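Local coordinates for protein putative Glycosidase (Bacteroides thetaiotaomicron, PDB 3R67) that is a putative glycosidase, probably built as a five-bladed beta-propeller like its sequence relatives, its precise function not established, at residues N24-P29 with V63-R68; S79-L84 with W139-A144; F103-D108 with L113-G118; P122-T127 with Y132-T137; M202-G205 with V211-S214. All coordinates share one frame; numbering follows the deposited sequence.

Interaction 1 (N24-P29 with V63-R68); sequences NPIVSP and VVVLYR
Strand 62-70 of a four-stranded antiparallel sheet presents the aromatic ring of Y67 to V27, whose CG1 methyl comes down on one ring face. The evidence for a CH-pi contact is direct: CG1 of V27 stands 3.5 Å from the centroid of the Y67 ring, only 2° off the ring normal. All six ring carbons are therefore almost equally distant from the methyl, CD2 of Y67 lying 3.7 Å from CG1 of V27. With CG1 of V27 trans to its own backbone N (chi1 -173°), that branch reaches the ring centre, while CG2 grazes CD1 of Y67 at 4.0 Å. The two side chains cross at about a right angle. The sheet has the up-and-down order of a propeller blade, and the loop 24-29 runs past it, tied to strand 345-351. There the backbones of I26 and V27 both pair with V346, a classic beta bulge, so that two successive residues can both bring side chains to strand 62-70; V27 points at it and I26 reaches it with its tip. CD1 of I26 ends 4.3 Å from CG2 of V65, a looser apolar contact two residues before Y67. The phenol end of Y67 is fixed in position by hydrogen bonds of OH with E47 and R97. F95 touches both I26 and V65, and T51 of strand 50-59 packs on V27.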
# COMPACT_ATOMS: atom_id res chain seq x y z
N ASN A 24 9.34 -3.07 -16.86
CA ASN A 24 9.04 -3.92 -15.71
C ASN A 24 9.76 -5.29 -15.77
O ASN A 24 9.92 -5.85 -16.85
CB ASN A 24 7.54 -4.15 -15.61
CG ASN A 24 6.81 -2.88 -15.28
OD1 ASN A 24 7.24 -2.10 -14.44
ND2 ASN A 24 5.63 -2.68 -15.87
N PRO A 25 10.21 -5.84 -14.61
CA PRO A 25 10.10 -5.27 -13.24
C PRO A 25 11.07 -4.14 -13.01
O PRO A 25 12.18 -4.14 -13.51
CB PRO A 25 10.43 -6.47 -12.34
CG PRO A 25 11.32 -7.34 -13.16
CD PRO A 25 10.90 -7.15 -14.61
N ILE A 26 10.64 -3.16 -12.24
CA ILE A 26 11.51 -2.06 -11.88
C ILE A 26 12.41 -2.48 -10.67
O ILE A 26 13.49 -1.93 -10.52
CB ILE A 26 10.73 -0.75 -11.60
CG1 ILE A 26 9.77 -0.87 -10.39
CG2 ILE A 26 9.99 -0.30 -12.86
CD1 ILE A 26 9.43 0.44 -9.72
N VAL A 27 11.96 -3.42 -9.82
CA VAL A 27 12.71 -3.93 -8.65
C VAL A 27 12.55 -5.44 -8.62
O VAL A 27 11.43 -5.96 -8.72
CB VAL A 27 12.31 -3.29 -7.28
CG1 VAL A 27 13.26 -3.75 -6.16
CG2 VAL A 27 12.32 -1.76 -7.34
N SER A 28 13.66 -6.14 -8.47
CA SER A 28 13.78 -7.61 -8.41
C SER A 28 14.68 -7.99 -7.25
O SER A 28 15.46 -7.15 -6.84
CB SER A 28 14.34 -8.17 -9.73
OG SER A 28 13.52 -7.86 -10.84
N PRO A 29 14.62 -9.24 -6.70
CA PRO A 29 15.54 -9.59 -5.61
C PRO A 29 17.02 -9.51 -6.04
O PRO A 29 17.36 -9.76 -7.20
CB PRO A 29 15.16 -11.04 -5.27
CG PRO A 29 13.89 -11.28 -5.89
CD PRO A 29 13.75 -10.37 -7.05
N VAL A 63 11.14 10.30 -8.08
CA VAL A 63 10.17 9.30 -7.65
C VAL A 63 10.93 8.34 -6.74
O VAL A 63 11.95 7.80 -7.16
CB VAL A 63 9.45 8.56 -8.82
CG1 VAL A 63 8.48 7.53 -8.28
CG2 VAL A 63 8.74 9.54 -9.76
N VAL A 64 10.47 8.16 -5.50
CA VAL A 64 11.12 7.25 -4.57
C VAL A 64 10.16 6.12 -4.27
O VAL A 64 9.02 6.38 -3.88
CB VAL A 64 11.62 7.94 -3.27
CG1 VAL A 64 12.17 6.92 -2.27
CG2 VAL A 64 12.66 9.00 -3.58
N VAL A 65 10.60 4.88 -4.49
CA VAL A 65 9.83 3.68 -4.25
C VAL A 65 10.45 2.98 -3.03
O VAL A 65 11.66 2.70 -3.02
CB VAL A 65 9.75 2.77 -5.52
CG1 VAL A 65 9.33 1.33 -5.18
CG2 VAL A 65 8.83 3.37 -6.59
N LEU A 66 9.65 2.75 -1.99
CA LEU A 66 10.09 2.03 -0.79
C LEU A 66 9.50 0.63 -0.89
O LEU A 66 8.30 0.46 -0.69
CB LEU A 66 9.71 2.76 0.53
CG LEU A 66 10.21 4.21 0.70
CD1 LEU A 66 9.70 4.79 2.01
CD2 LEU A 66 11.75 4.29 0.67
N TYR A 67 10.32 -0.34 -1.33
CA TYR A 67 9.81 -1.68 -1.62
C TYR A 67 10.00 -2.64 -0.47
O TYR A 67 11.03 -2.66 0.19
CB TYR A 67 10.47 -2.28 -2.88
CG TYR A 67 11.99 -2.32 -2.89
CD1 TYR A 67 12.73 -1.24 -3.37
CD2 TYR A 67 12.68 -3.46 -2.49
CE1 TYR A 67 14.12 -1.28 -3.41
CE2 TYR A 67 14.07 -3.51 -2.51
CZ TYR A 67 14.79 -2.42 -2.99
OH TYR A 67 16.16 -2.45 -3.03
N ARG A 68 8.99 -3.49 -0.27
CA ARG A 68 9.02 -4.55 0.71
C ARG A 68 9.98 -5.65 0.22
O ARG A 68 9.75 -6.25 -0.83
CB ARG A 68 7.60 -5.08 0.95
CG ARG A 68 7.58 -6.26 1.90
CD ARG A 68 6.21 -6.85 2.02
NE ARG A 68 6.27 -8.11 2.75
CZ ARG A 68 5.21 -8.85 3.04
NH1 ARG A 68 3.99 -8.46 2.67
NH2 ARG A 68 5.35 -10.00 3.68

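Interaction 2 (S79-L84 with W139-A144); sequences SRTSRL and WNRKQA
The guanidinium of R141 lies flat over CB of S79, which stands 3.7 Å above the plane of the group and over its centre. The nearest guanidinium atoms to CB of S79 are CZ and NE of R141, both at 3.8 Å, so the overlap is with the middle of the group and not one of its ends. An extended chain from CG to NE carries it there. NH2 of R141 meets O of R80 near the plane of the group, but at 3.5 Å. Water bridges the two segments instead, donating to O of R80 at 2.8 Å and accepting a weak bond from NE of R141 at 3.3 Å. R141 takes left-handed backbone angles (phi 72°), and its CA sits over the rim of the W139 indole face. N140 opens an Asx turn: its OD1 accepts from N of K142, and also from N of Q143 at 2.8 Å, the latter in the carbonyl plane. ND2 of N140 bonds to O of E112, in helix 111-114. This contact thus links the loop leading into strand 82-89 with the turn joining strands 132-139 and 144-151, while P116 touches R141 from the loop between that helix and strand 118-126.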
# COMPACT_ATOMS: atom_id res chain seq x y z
N SER A 79 8.96 -18.95 6.79
CA SER A 79 8.73 -17.52 7.06
C SER A 79 10.03 -16.74 7.14
O SER A 79 11.02 -17.25 7.67
CB SER A 79 7.94 -17.33 8.35
OG SER A 79 6.59 -17.74 8.18
N ARG A 80 10.01 -15.52 6.61
CA ARG A 80 11.13 -14.58 6.44
C ARG A 80 10.80 -13.20 7.11
O ARG A 80 9.72 -13.05 7.68
CB ARG A 80 11.41 -14.44 4.92
CG ARG A 80 11.78 -15.79 4.25
CD ARG A 80 11.70 -15.78 2.72
NE ARG A 80 11.87 -17.11 2.11
CZ ARG A 80 13.02 -17.63 1.68
NH1 ARG A 80 14.14 -16.92 1.75
NH2 ARG A 80 13.05 -18.84 1.15
N THR A 81 11.74 -12.22 7.08
CA THR A 81 11.62 -10.88 7.67
C THR A 81 11.46 -9.84 6.55
O THR A 81 12.21 -9.87 5.57
CB THR A 81 12.85 -10.57 8.56
OG1 THR A 81 12.90 -11.53 9.61
CG2 THR A 81 12.81 -9.17 9.19
N SER A 82 10.52 -8.91 6.72
CA SER A 82 10.32 -7.83 5.77
C SER A 82 11.02 -6.56 6.25
O SER A 82 10.95 -6.18 7.41
CB SER A 82 8.83 -7.57 5.53
OG SER A 82 8.25 -8.69 4.89
N ARG A 83 11.77 -5.95 5.33
CA ARG A 83 12.53 -4.70 5.45
C ARG A 83 12.24 -3.87 4.21
O ARG A 83 11.84 -4.45 3.20
CB ARG A 83 14.03 -4.98 5.63
CG ARG A 83 14.32 -5.80 6.87
CD ARG A 83 15.79 -6.10 6.97
NE ARG A 83 16.11 -6.94 8.12
CZ ARG A 83 16.15 -8.26 8.08
NH1 ARG A 83 15.84 -8.91 6.97
NH2 ARG A 83 16.49 -8.95 9.16
N LEU A 84 12.40 -2.54 4.28
CA LEU A 84 12.07 -1.72 3.12
C LEU A 84 13.33 -1.20 2.42
O LEU A 84 14.20 -0.58 3.04
CB LEU A 84 11.18 -0.54 3.50
CG LEU A 84 9.90 -0.86 4.28
CD1 LEU A 84 9.09 0.41 4.51
CD2 LEU A 84 9.04 -1.93 3.57
N TRP A 139 4.69 -6.97 11.94
CA TRP A 139 4.36 -8.40 11.96
C TRP A 139 5.34 -9.14 12.88
O TRP A 139 6.54 -9.17 12.63
CB TRP A 139 4.38 -8.95 10.53
CG TRP A 139 4.07 -10.42 10.35
CD1 TRP A 139 4.81 -11.32 9.65
CD2 TRP A 139 2.95 -11.14 10.89
NE1 TRP A 139 4.19 -12.55 9.66
CE2 TRP A 139 3.04 -12.47 10.40
CE3 TRP A 139 1.83 -10.78 11.65
CZ2 TRP A 139 2.08 -13.44 10.69
CZ3 TRP A 139 0.88 -11.74 11.94
CH2 TRP A 139 1.01 -13.06 11.47
N ASN A 140 4.82 -9.70 13.98
CA ASN A 140 5.63 -10.44 14.96
C ASN A 140 5.25 -11.94 14.95
O ASN A 140 5.63 -12.67 15.86
CB ASN A 140 5.45 -9.84 16.38
CG ASN A 140 4.05 -9.89 16.94
OD1 ASN A 140 3.11 -10.38 16.31
ND2 ASN A 140 3.88 -9.39 18.15
N ARG A 141 4.51 -12.36 13.90
CA ARG A 141 3.99 -13.71 13.59
C ARG A 141 2.84 -14.10 14.55
O ARG A 141 2.28 -15.20 14.43
CB ARG A 141 5.08 -14.79 13.59
CG ARG A 141 6.16 -14.50 12.58
CD ARG A 141 7.16 -15.61 12.38
NE ARG A 141 8.19 -15.12 11.47
CZ ARG A 141 9.42 -15.61 11.35
NH1 ARG A 141 9.82 -16.60 12.14
NH2 ARG A 141 10.28 -15.06 10.51
N LYS A 142 2.44 -13.16 15.45
CA LYS A 142 1.33 -13.34 16.39
C LYS A 142 0.19 -12.41 15.98
O LYS A 142 -0.95 -12.86 15.80
CB LYS A 142 1.78 -13.09 17.84
CG LYS A 142 2.72 -14.19 18.35
CD LYS A 142 3.35 -13.87 19.70
CE LYS A 142 3.89 -15.11 20.41
NZ LYS A 142 4.99 -15.81 19.68
N GLN A 143 0.49 -11.13 15.76
CA GLN A 143 -0.53 -10.19 15.34
C GLN A 143 0.03 -9.14 14.36
O GLN A 143 1.16 -8.69 14.50
CB GLN A 143 -1.15 -9.50 16.55
CG GLN A 143 -2.40 -8.71 16.22
CD GLN A 143 -2.69 -7.79 17.31
OE1 GLN A 143 -2.76 -6.59 17.07
NE2 GLN A 143 -2.81 -8.32 18.53
N ALA A 144 -0.80 -8.78 13.37
CA ALA A 144 -0.54 -7.74 12.37
C ALA A 144 -1.16 -6.45 12.85
O ALA A 144 -2.35 -6.42 13.17
CB ALA A 144 -1.09 -8.14 10.99
O HOH W 1 7.19 -13.70 8.66

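Interaction 3 (F103-D108 with L113-G118); sequences FYPADD and LEWPGG
P105 meets segment 113-118 with every carbon of its ring beyond CA. Its CB lies 3.8 Å from O of E114, approaches CB of that residue and also meets CE3 of W115. CG of P105 follows at the edge of the W115 indole, near its plane, 3.7 Å from CE3; the two side chains cross at about a right angle. CD of P105 rests 3.9 Å from CA of G118. The chain has just left helix 111-114: W115 is the first residue off helical angles, and N of G118 returns a hydrogen bond of 2.8 Å to O of E114. At phi 89° and psi -152° a CB on G118 would run into O of G117; its absence lets the proline ring close on CA. A cis peptide precedes P116, whose CB lies over one face of the W115 indole. A water accepts from N of A106 at 3.1 Å and lies 2.7 Å from OE1 of E114, with OD1 of D108 equally near. OD1 of D108 and OE1 of E114 are 4.4 Å apart; K159, salt-bridged to both residues, would offset their like charges. OE2 of E114 hydrogen-bonds the hydroxyl of Y136 and the amide of Q138.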
# COMPACT_ATOMS: atom_id res chain seq x y z
N PHE A 103 14.31 1.02 6.34
CA PHE A 103 13.30 0.80 7.38
C PHE A 103 13.22 -0.69 7.67
O PHE A 103 13.12 -1.51 6.74
CB PHE A 103 11.95 1.38 6.93
CG PHE A 103 10.98 1.55 8.06
CD1 PHE A 103 11.04 2.67 8.89
CD2 PHE A 103 9.94 0.64 8.25
CE1 PHE A 103 10.12 2.85 9.92
CE2 PHE A 103 9.01 0.83 9.26
CZ PHE A 103 9.11 1.92 10.10
N TYR A 104 13.33 -1.07 8.96
CA TYR A 104 13.41 -2.47 9.35
C TYR A 104 13.18 -2.68 10.83
O TYR A 104 13.34 -1.72 11.58
CB TYR A 104 14.83 -3.01 8.99
CG TYR A 104 15.95 -2.04 9.31
CD1 TYR A 104 16.52 -2.00 10.57
CD2 TYR A 104 16.45 -1.17 8.33
CE1 TYR A 104 17.53 -1.09 10.88
CE2 TYR A 104 17.44 -0.24 8.63
CZ TYR A 104 17.98 -0.22 9.91
OH TYR A 104 18.96 0.68 10.21
N PRO A 105 12.94 -3.94 11.30
CA PRO A 105 12.87 -4.16 12.75
C PRO A 105 14.24 -3.91 13.38
O PRO A 105 15.27 -4.33 12.83
CB PRO A 105 12.40 -5.62 12.87
CG PRO A 105 12.81 -6.27 11.64
CD PRO A 105 12.74 -5.21 10.56
N ALA A 106 14.26 -3.17 14.49
CA ALA A 106 15.51 -2.83 15.17
C ALA A 106 15.34 -2.95 16.69
O ALA A 106 14.24 -3.26 17.17
CB ALA A 106 15.94 -1.42 14.79
N ASP A 107 16.42 -2.71 17.44
CA ASP A 107 16.35 -2.76 18.89
C ASP A 107 15.84 -1.40 19.36
O ASP A 107 16.60 -0.57 19.85
CB ASP A 107 17.72 -3.12 19.49
CG ASP A 107 17.68 -3.42 20.98
OD1 ASP A 107 16.57 -3.72 21.49
OD2 ASP A 107 18.76 -3.39 21.63
N ASP A 108 14.52 -1.18 19.15
CA ASP A 108 13.80 0.06 19.42
C ASP A 108 12.53 -0.23 20.21
O ASP A 108 12.28 -1.39 20.57
CB ASP A 108 13.48 0.78 18.08
CG ASP A 108 12.74 -0.03 17.01
OD1 ASP A 108 11.89 -0.87 17.38
OD2 ASP A 108 12.95 0.23 15.80
N LEU A 113 6.50 -5.82 18.61
CA LEU A 113 5.46 -5.80 17.60
C LEU A 113 6.00 -6.12 16.22
O LEU A 113 5.23 -6.58 15.39
CB LEU A 113 4.80 -4.41 17.60
CG LEU A 113 4.31 -3.90 18.96
CD1 LEU A 113 3.68 -2.53 18.84
CD2 LEU A 113 3.33 -4.87 19.63
N GLU A 114 7.32 -5.92 15.98
CA GLU A 114 7.92 -6.09 14.65
C GLU A 114 8.87 -7.30 14.53
O GLU A 114 9.24 -7.66 13.41
CB GLU A 114 8.71 -4.82 14.27
CG GLU A 114 7.81 -3.61 14.12
CD GLU A 114 8.46 -2.27 13.83
OE1 GLU A 114 9.71 -2.20 13.76
OE2 GLU A 114 7.72 -1.27 13.68
N TRP A 115 9.24 -7.95 15.63
CA TRP A 115 10.16 -9.07 15.49
C TRP A 115 9.40 -10.41 15.60
O TRP A 115 8.57 -10.56 16.50
CB TRP A 115 11.31 -9.00 16.53
CG TRP A 115 12.43 -9.94 16.21
CD1 TRP A 115 12.73 -11.10 16.87
CD2 TRP A 115 13.26 -9.92 15.03
NE1 TRP A 115 13.74 -11.77 16.21
CE2 TRP A 115 14.05 -11.09 15.06
CE3 TRP A 115 13.36 -9.06 13.93
CZ2 TRP A 115 14.99 -11.38 14.05
CZ3 TRP A 115 14.27 -9.36 12.94
CH2 TRP A 115 15.07 -10.50 13.00
N PRO A 116 9.63 -11.39 14.69
CA PRO A 116 10.63 -11.40 13.60
C PRO A 116 10.10 -11.12 12.18
O PRO A 116 10.89 -11.12 11.25
CB PRO A 116 11.14 -12.85 13.63
CG PRO A 116 9.97 -13.67 14.20
CD PRO A 116 8.98 -12.70 14.81
N GLY A 117 8.81 -10.86 12.03
CA GLY A 117 8.20 -10.63 10.72
C GLY A 117 8.61 -9.38 9.98
O GLY A 117 8.58 -9.34 8.75
N GLY A 118 8.95 -8.34 10.74
CA GLY A 118 9.38 -7.08 10.17
C GLY A 118 8.30 -6.06 9.87
O GLY A 118 7.25 -6.03 10.52
O HOH W 2 11.39 -2.92 15.68

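Interaction 4 (P122-T127 with Y132-T137); sequences PRVAVT and YVMLYT
The side chains of V126 and Y132 run alongside each other from neighbouring strands, with CG2 of V126 over the centre of the tyrosine ring. That methyl is 3.6 Å from the ring centroid of Y132 and 9° off its normal, which establishes a CH-pi contact. With CG2 of V126 trans to the backbone N, the other methyl falls between N and carbonyl carbon (chi1 67°). V124 straddles two partners on the same face of the hairpin: CG1 reaches the Y132 ring edge at CD1, 3.9 Å away, while CG2 packs on CB of selenomethionine M134. Further along, CB of P122 touches CG of M134 at 3.8 Å. Beneath these side chains is an antiparallel ladder in which R123 with L135 and A125 with V133 are hydrogen-bonded pairs. N of V133 donates to O of A125 at 2.8 Å, nearly in line with the carbonyl, whereas the return bond from N of A125 to O of V133 is longer, 3.2 Å. N of R123 reaches O of L135 at 2.9 Å, and N of L135 reaches O of R123 at 3.0 Å. The strand axes run at 167°, close to straight antiparallel. A water donates to O of R123 and O of V133, giving each carbonyl a further partner. The hydroxyl of Y132 is anchored on O of I58, and R123 on the carbonyls of C248 and G249. As the first hairpin of a propeller-like blade, these strands pack P122, V124 and Y132 on strand 50-59, and A125, V133 and L135 on strand 180-187.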
# COMPACT_ATOMS: atom_id res chain seq x y z
N PRO A 122 4.20 -0.81 2.97
CA PRO A 122 4.03 0.61 3.32
C PRO A 122 3.22 1.41 2.30
O PRO A 122 3.18 1.06 1.12
CB PRO A 122 5.47 1.12 3.35
CG PRO A 122 6.17 0.29 2.28
CD PRO A 122 5.51 -1.06 2.32
N ARG A 123 2.60 2.50 2.75
CA ARG A 123 1.95 3.54 1.96
C ARG A 123 2.49 4.84 2.45
O ARG A 123 2.48 5.06 3.66
CB ARG A 123 0.42 3.53 1.97
CG ARG A 123 -0.28 2.50 1.12
CD ARG A 123 -0.48 1.23 1.87
NE ARG A 123 -1.37 0.31 1.17
CZ ARG A 123 -1.35 -1.00 1.38
NH1 ARG A 123 -0.46 -1.52 2.21
NH2 ARG A 123 -2.17 -1.79 0.73
N VAL A 124 2.98 5.69 1.55
CA VAL A 124 3.54 6.96 1.97
C VAL A 124 2.78 8.12 1.28
O VAL A 124 2.40 8.04 0.11
CB VAL A 124 5.09 7.03 1.71
CG1 VAL A 124 5.66 8.42 2.00
CG2 VAL A 124 5.84 5.99 2.54
N ALA A 125 2.55 9.17 2.04
CA ALA A 125 1.99 10.44 1.58
C ALA A 125 2.74 11.55 2.29
O ALA A 125 3.37 11.29 3.32
CB ALA A 125 0.50 10.51 1.82
N VAL A 126 2.71 12.76 1.76
CA VAL A 126 3.45 13.84 2.39
C VAL A 126 2.49 15.00 2.71
O VAL A 126 1.53 15.27 1.97
CB VAL A 126 4.65 14.30 1.49
CG1 VAL A 126 4.19 14.97 0.18
CG2 VAL A 126 5.61 15.20 2.26
N THR A 127 2.76 15.70 3.82
CA THR A 127 2.03 16.91 4.19
C THR A 127 2.53 18.08 3.33
O THR A 127 3.63 17.99 2.76
CB THR A 127 2.20 17.22 5.68
OG1 THR A 127 3.54 17.66 5.94
CG2 THR A 127 1.81 16.07 6.58
N TYR A 132 6.72 13.32 5.58
CA TYR A 132 6.30 12.05 4.98
C TYR A 132 5.69 11.17 6.06
O TYR A 132 6.29 10.97 7.11
CB TYR A 132 7.45 11.32 4.25
CG TYR A 132 7.93 12.09 3.04
CD1 TYR A 132 7.33 11.90 1.79
CD2 TYR A 132 8.95 13.02 3.14
CE1 TYR A 132 7.74 12.65 0.68
CE2 TYR A 132 9.36 13.78 2.04
CZ TYR A 132 8.76 13.58 0.82
OH TYR A 132 9.18 14.30 -0.26
N VAL A 133 4.48 10.67 5.80
CA VAL A 133 3.77 9.85 6.75
C VAL A 133 3.63 8.45 6.14
O VAL A 133 3.01 8.27 5.08
CB VAL A 133 2.40 10.48 7.14
CG1 VAL A 133 1.64 9.59 8.14
CG2 VAL A 133 2.60 11.87 7.72
N MSE A 134 4.25 7.47 6.80
CA MSE A 134 4.19 6.09 6.35
C MSE A 134 3.28 5.26 7.21
O MSE A 134 3.39 5.32 8.44
CB MSE A 134 5.59 5.47 6.35
CG MSE A 134 5.60 3.97 5.93
SE MSE A 134 7.17 3.00 6.55
CE MSE A 134 8.38 3.83 5.51
N LEU A 135 2.39 4.50 6.57
CA LEU A 135 1.47 3.55 7.20
C LEU A 135 1.89 2.18 6.76
O LEU A 135 1.90 1.91 5.55
CB LEU A 135 0.01 3.86 6.83
CG LEU A 135 -0.55 5.14 7.40
CD1 LEU A 135 -1.67 5.61 6.58
CD2 LEU A 135 -0.92 5.00 8.87
N TYR A 136 2.30 1.32 7.71
CA TYR A 136 2.78 -0.01 7.36
C TYR A 136 2.28 -1.05 8.35
O TYR A 136 1.69 -0.71 9.38
CB TYR A 136 4.33 0.03 7.36
CG TYR A 136 4.96 0.24 8.72
CD1 TYR A 136 5.07 1.52 9.27
CD2 TYR A 136 5.49 -0.83 9.44
CE1 TYR A 136 5.63 1.72 10.53
CE2 TYR A 136 6.07 -0.64 10.70
CZ TYR A 136 6.14 0.64 11.24
OH TYR A 136 6.73 0.85 12.47
N THR A 137 2.53 -2.32 8.05
CA THR A 137 2.17 -3.42 8.94
C THR A 137 3.35 -3.89 9.75
O THR A 137 4.41 -4.18 9.19
CB THR A 137 1.63 -4.61 8.12
OG1 THR A 137 0.66 -4.18 7.19
CG2 THR A 137 1.08 -5.72 9.00
O HOH W 3 0.48 6.86 4.16

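Interaction 5 (M202-G205 with V211-S214); sequences MYWG and VATS
M202 and W204 both place CG between backbone N and carbonyl carbon, chi1 70° and 72°, and so bring their side chains to the one methyl of A212. The setting is the beta hairpin of strands 199-204 and 210-214. CG of M202, a selenomethionine, meets CB of A212 at 3.7 Å, and the indole of W204 brings CD1 to 3.9 Å from the same CB, approaching obliquely. N210 OD1 hydrogen-bonds NE1 of W204, which restrains the rotation of the indole. On the opposite face, Y203 and V211 project together, and CG2 of V211 touches CE1 of Y203 at 3.6 Å, with CD1 just as near. The phenol hydroxyl bonds to O of P294, while the Y203 ring stacks on F289. Between the faces, M202 and A212 form a hydrogen-bonded antiparallel pair: N of M202 donates to O of A212 at 2.9 Å, and N of A212 donates back to O of M202 over the same distance. The axes of the short segments make 140°, well away from straight antiparallel, consistent with a strongly twisted pair. O of M202 also receives a CA-H...O contact from CA of V211, 3.3 Å away.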
# COMPACT_ATOMS: atom_id res chain seq x y z
N MSE A 202 -8.48 8.55 6.45
CA MSE A 202 -7.89 7.38 5.78
C MSE A 202 -8.88 6.24 5.62
O MSE A 202 -9.71 6.00 6.48
CB MSE A 202 -6.66 6.82 6.50
CG MSE A 202 -6.95 6.14 7.84
SE MSE A 202 -5.38 5.26 8.59
CE MSE A 202 -4.28 6.46 8.09
N TYR A 203 -8.71 5.50 4.52
CA TYR A 203 -9.38 4.23 4.26
C TYR A 203 -8.41 3.17 4.68
O TYR A 203 -7.22 3.31 4.38
CB TYR A 203 -9.80 4.10 2.79
CG TYR A 203 -10.73 5.20 2.34
CD1 TYR A 203 -12.11 5.10 2.54
CD2 TYR A 203 -10.24 6.34 1.72
CE1 TYR A 203 -12.97 6.13 2.16
CE2 TYR A 203 -11.09 7.37 1.32
CZ TYR A 203 -12.45 7.26 1.55
OH TYR A 203 -13.29 8.27 1.17
N TRP A 204 -8.85 2.17 5.42
CA TRP A 204 -7.93 1.11 5.81
C TRP A 204 -8.69 -0.21 5.87
O TRP A 204 -9.89 -0.22 6.11
CB TRP A 204 -7.22 1.44 7.15
CG TRP A 204 -8.13 1.33 8.34
CD1 TRP A 204 -8.98 2.29 8.81
CD2 TRP A 204 -8.33 0.17 9.14
NE1 TRP A 204 -9.71 1.78 9.87
CE2 TRP A 204 -9.35 0.48 10.07
CE3 TRP A 204 -7.78 -1.12 9.14
CZ2 TRP A 204 -9.79 -0.44 11.03
CZ3 TRP A 204 -8.25 -2.05 10.06
CH2 TRP A 204 -9.24 -1.70 10.99
N GLY A 205 -7.97 -1.30 5.72
CA GLY A 205 -8.56 -2.62 5.84
C GLY A 205 -8.16 -3.58 4.76
O GLY A 205 -7.64 -3.19 3.71
N VAL A 211 -13.17 3.68 7.73
CA VAL A 211 -12.66 5.05 7.60
C VAL A 211 -12.22 5.49 8.99
O VAL A 211 -12.95 5.32 9.96
CB VAL A 211 -13.68 6.04 6.96
CG1 VAL A 211 -13.13 7.47 6.95
CG2 VAL A 211 -14.06 5.59 5.55
N ALA A 212 -10.98 6.00 9.08
CA ALA A 212 -10.43 6.52 10.33
C ALA A 212 -10.06 7.98 10.16
O ALA A 212 -9.78 8.41 9.03
CB ALA A 212 -9.22 5.70 10.76
N THR A 213 -10.08 8.75 11.27
CA THR A 213 -9.72 10.17 11.22
C THR A 213 -8.61 10.47 12.25
O THR A 213 -8.41 9.71 13.21
CB THR A 213 -10.94 11.08 11.45
OG1 THR A 213 -11.42 10.97 12.79
CG2 THR A 213 -12.06 10.83 10.46
N SER A 214 -7.90 11.58 12.05
CA SER A 214 -6.81 12.03 12.92
C SER A 214 -6.69 13.55 12.91
O SER A 214 -7.09 14.19 11.94
CB SER A 214 -5.48 11.42 12.47
OG SER A 214 -4.41 11.71 13.35

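Overall arrangement
Interactions 1, 4 and 5 are buried, whereas 2 and 3 are only partly so, and the chemistry follows. Hairpin ladders with apolar side chains make up 4 and 5; both pack on strand 180-187, where I182 touches L135 of one and M202 of the other. Interaction 1 is also apolar but lacks any hydrogen bond between its segments. Interactions 2 and 3, centres about 8 Å apart, join loops, a guanidinium over S79 in one and P105 against W115 and G118 in the other, each with a bridging water; T81 OG1 with P116 O ties them together. Strands 62-70 and 82-89, sheet neighbours, connect 1 to 2 through R68 and S82. E114 with Y136 links 3 to 4.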